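Local structure of iron-rich dpsA-homolog protein (Halobacterium salinarum, 1TJO) at residues 128-133 with 154-159. The protein probably protects DNA from oxidative damage by oxidising ferrous iron with hydrogen peroxide and storing it as ferric mineral inside a hollow shell of twelve subunits. Numbering follows the deposited sequence.
Sequences DIIEAT and EGLIEL. With FE (Fe (III) ion), chain G.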
loop_
_atom_site.group_PDB
_atom_site.type_symbol
_atom_site.label_atom_id
_atom_site.label_comp_id
_atom_site.label_asym_id
_atom_site.label_seq_id
_atom_site.Cartn_x
_atom_site.Cartn_y
_atom_site.Cartn_z
ATOM N N ASP A 128 -9.709 -32.562 -18.534
ATOM C CA ASP A 128 -8.731 -33.077 -19.501
ATOM C C ASP A 128 -7.325 -32.534 -19.227
ATOM O O ASP A 128 -6.317 -33.241 -19.316
ATOM C CB ASP A 128 -9.164 -32.632 -20.899
ATOM C CG ASP A 128 -10.366 -33.413 -21.437
ATOM O OD1 ASP A 128 -10.925 -34.306 -20.765
ATOM O OD2 ASP A 128 -10.810 -33.151 -22.559
ATOM N N ILE A 129 -7.259 -31.244 -18.873
ATOM C CA ILE A 129 -5.989 -30.576 -18.605
ATOM C C ILE A 129 -5.375 -31.106 -17.308
ATOM O O ILE A 129 -4.188 -31.290 -17.214
ATOM C CB ILE A 129 -6.154 -29.043 -18.543
ATOM C CG1 ILE A 129 -6.508 -28.517 -19.943
ATOM C CG2 ILE A 129 -4.859 -28.398 -18.079
ATOM C CD1 ILE A 129 -6.874 -27.047 -20.018
ATOM N N ILE A 130 -6.206 -31.359 -16.328
ATOM C CA ILE A 130 -5.789 -31.819 -15.022
ATOM C C ILE A 130 -5.188 -33.221 -15.160
ATOM O O ILE A 130 -4.125 -33.467 -14.642
ATOM C CB ILE A 130 -6.967 -31.790 -14.043
ATOM C CG1 ILE A 130 -7.192 -30.346 -13.541
ATOM C CG2 ILE A 130 -6.711 -32.671 -12.825
ATOM C CD1 ILE A 130 -8.499 -30.159 -12.996
ATOM N N GLU A 131 -5.828 -34.102 -15.938
ATOM C CA GLU A 131 -5.296 -35.447 -16.116
ATOM C C GLU A 131 -3.972 -35.417 -16.861
ATOM O O GLU A 131 -3.009 -36.096 -16.473
ATOM C CB GLU A 131 -6.288 -36.344 -16.857
ATOM C CG GLU A 131 -7.549 -36.596 -16.075
ATOM C CD GLU A 131 -8.412 -37.677 -16.702
ATOM O OE1 GLU A 131 -9.255 -37.354 -17.561
ATOM O OE2 GLU A 131 -8.208 -38.851 -16.354
ATOM N N ALA A 132 -3.887 -34.608 -17.913
ATOM C CA ALA A 132 -2.622 -34.473 -18.633
ATOM C C ALA A 132 -1.511 -33.862 -17.803
ATOM O O ALA A 132 -0.377 -34.350 -17.844
ATOM C CB ALA A 132 -2.810 -33.708 -19.917
ATOM N N THR A 133 -1.839 -32.855 -16.990
ATOM C CA THR A 133 -0.834 -32.213 -16.187
ATOM C C THR A 133 -0.250 -33.178 -15.178
ATOM O O THR A 133 0.937 -33.167 -14.908
ATOM C CB THR A 133 -1.412 -30.981 -15.491
ATOM O OG1 THR A 133 -1.850 -30.068 -16.523
ATOM C CG2 THR A 133 -0.296 -30.281 -14.647
ATOM N N GLU A 154 2.543 -26.370 -9.307
ATOM C CA GLU A 154 2.085 -25.038 -8.875
ATOM C C GLU A 154 0.891 -24.589 -9.716
ATOM O O GLU A 154 -0.056 -24.037 -9.177
ATOM C CB GLU A 154 3.246 -24.052 -8.972
ATOM C CG GLU A 154 4.372 -24.298 -7.929
ATOM C CD GLU A 154 4.310 -23.419 -6.684
ATOM O OE1 GLU A 154 3.666 -22.345 -6.772
ATOM O OE2 GLU A 154 4.897 -23.793 -5.601
ATOM N N GLY A 155 0.925 -24.883 -11.019
ATOM C CA GLY A 155 -0.174 -24.635 -11.947
ATOM C C GLY A 155 -1.359 -25.539 -11.690
ATOM O O GLY A 155 -2.517 -25.105 -11.655
ATOM N N LEU A 156 -1.075 -26.810 -11.477
ATOM C CA LEU A 156 -2.115 -27.799 -11.272
ATOM C C LEU A 156 -2.980 -27.448 -10.093
ATOM O O LEU A 156 -4.223 -27.596 -10.157
ATOM C CB LEU A 156 -1.488 -29.187 -11.060
ATOM C CG LEU A 156 -2.426 -30.349 -10.817
ATOM C CD1 LEU A 156 -3.250 -30.578 -11.998
ATOM C CD2 LEU A 156 -1.639 -31.617 -10.503
ATOM N N ILE A 157 -2.386 -27.016 -8.983
ATOM C CA ILE A 157 -3.218 -26.713 -7.836
ATOM C C ILE A 157 -4.208 -25.549 -8.127
ATOM O O ILE A 157 -5.338 -25.589 -7.688
ATOM C CB ILE A 157 -2.364 -26.497 -6.537
ATOM C CG1 ILE A 157 -3.300 -26.461 -5.319
ATOM C CG2 ILE A 157 -1.506 -25.321 -6.632
ATOM C CD1 ILE A 157 -3.659 -25.124 -4.844
ATOM N N GLU A 158 -3.773 -24.529 -8.853
ATOM C CA GLU A 158 -4.647 -23.413 -9.252
ATOM C C GLU A 158 -5.755 -23.860 -10.199
ATOM O O GLU A 158 -6.917 -23.469 -10.034
ATOM C CB GLU A 158 -3.839 -22.341 -9.943
ATOM C CG GLU A 158 -2.717 -21.728 -9.111
ATOM C CD GLU A 158 -3.138 -21.170 -7.778
ATOM O OE1 GLU A 158 -4.284 -20.639 -7.665
ATOM O OE2 GLU A 158 -2.300 -21.232 -6.821
ATOM N N LEU A 159 -5.424 -24.725 -11.152
ATOM C CA LEU A 159 -6.424 -25.222 -12.113
ATOM C C LEU A 159 -7.413 -26.132 -11.397
ATOM O O LEU A 159 -8.628 -26.053 -11.668
ATOM C CB LEU A 159 -5.729 -25.917 -13.277
ATOM C CG LEU A 159 -5.010 -25.030 -14.286
ATOM C CD1 LEU A 159 -4.365 -23.816 -13.729
ATOM C CD2 LEU A 159 -4.011 -25.886 -15.090
HETATM FE FE FE G . 5.264 -22.717 -3.856
HETATM O O HOH W 1 3.378 -21.869 -3.831
HETATM O O HOH W 2 5.705 -21.618 -2.113
HETATM O O HOH W 3 5.963 -21.050 -4.904
#
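L156 and T133 meet where the last two helices of the ferritin-like four-helix bundle, 115-142 and 146-169, run side by side in nearly opposite directions; the axes of the two short segments make an angle of 155° and come within 10.3 Å at their closest. The pair illustrates how a polar residue can serve an apolar seam: T133 turns its methyl, not its hydroxyl, to the neighbouring helix. CG2 of T133 lies 3.9 Å from CB of L156, and the two side chains lie alongside one another, pointing opposite ways, with CD1 of L156 also against CB of T133. The first torsion of T133 (-61°) sets CG2 anti to the backbone N and swings OG1 back over its own helix, where it bonds to O of I129 at 2.7 Å, which satisfies the buried hydroxyl without a partner across the seam. That oxygen is gripped twice, since N of T133 reaches it from the opposite face of the carbonyl plane. An alanine in place of T133 is likely to open a gap beside L156 and take from the I129 carbonyl its second donor.

I130 and L156, and likewise I129 and L159, set their side chains nearly perpendicular. CD1 of L156 meets CG2 of I130 at 4.1 Å, and one turn on along helix 146-169, CD2 of L159 rests 4.0 Å from CG2 of I129. I129 also packs on V41 and L44 of helix 24-54, while L159 reaches V77 of helix 60-87, tying all four helices together here. On the opposite flank of helix 146-169, E154 of the iron nucleation site binds ferric iron together with the E154 residues of two neighbouring subunits; its OE2 holds the metal at 2.1 Å, while OE1 accepts a hydrogen bond from a metal-bound water.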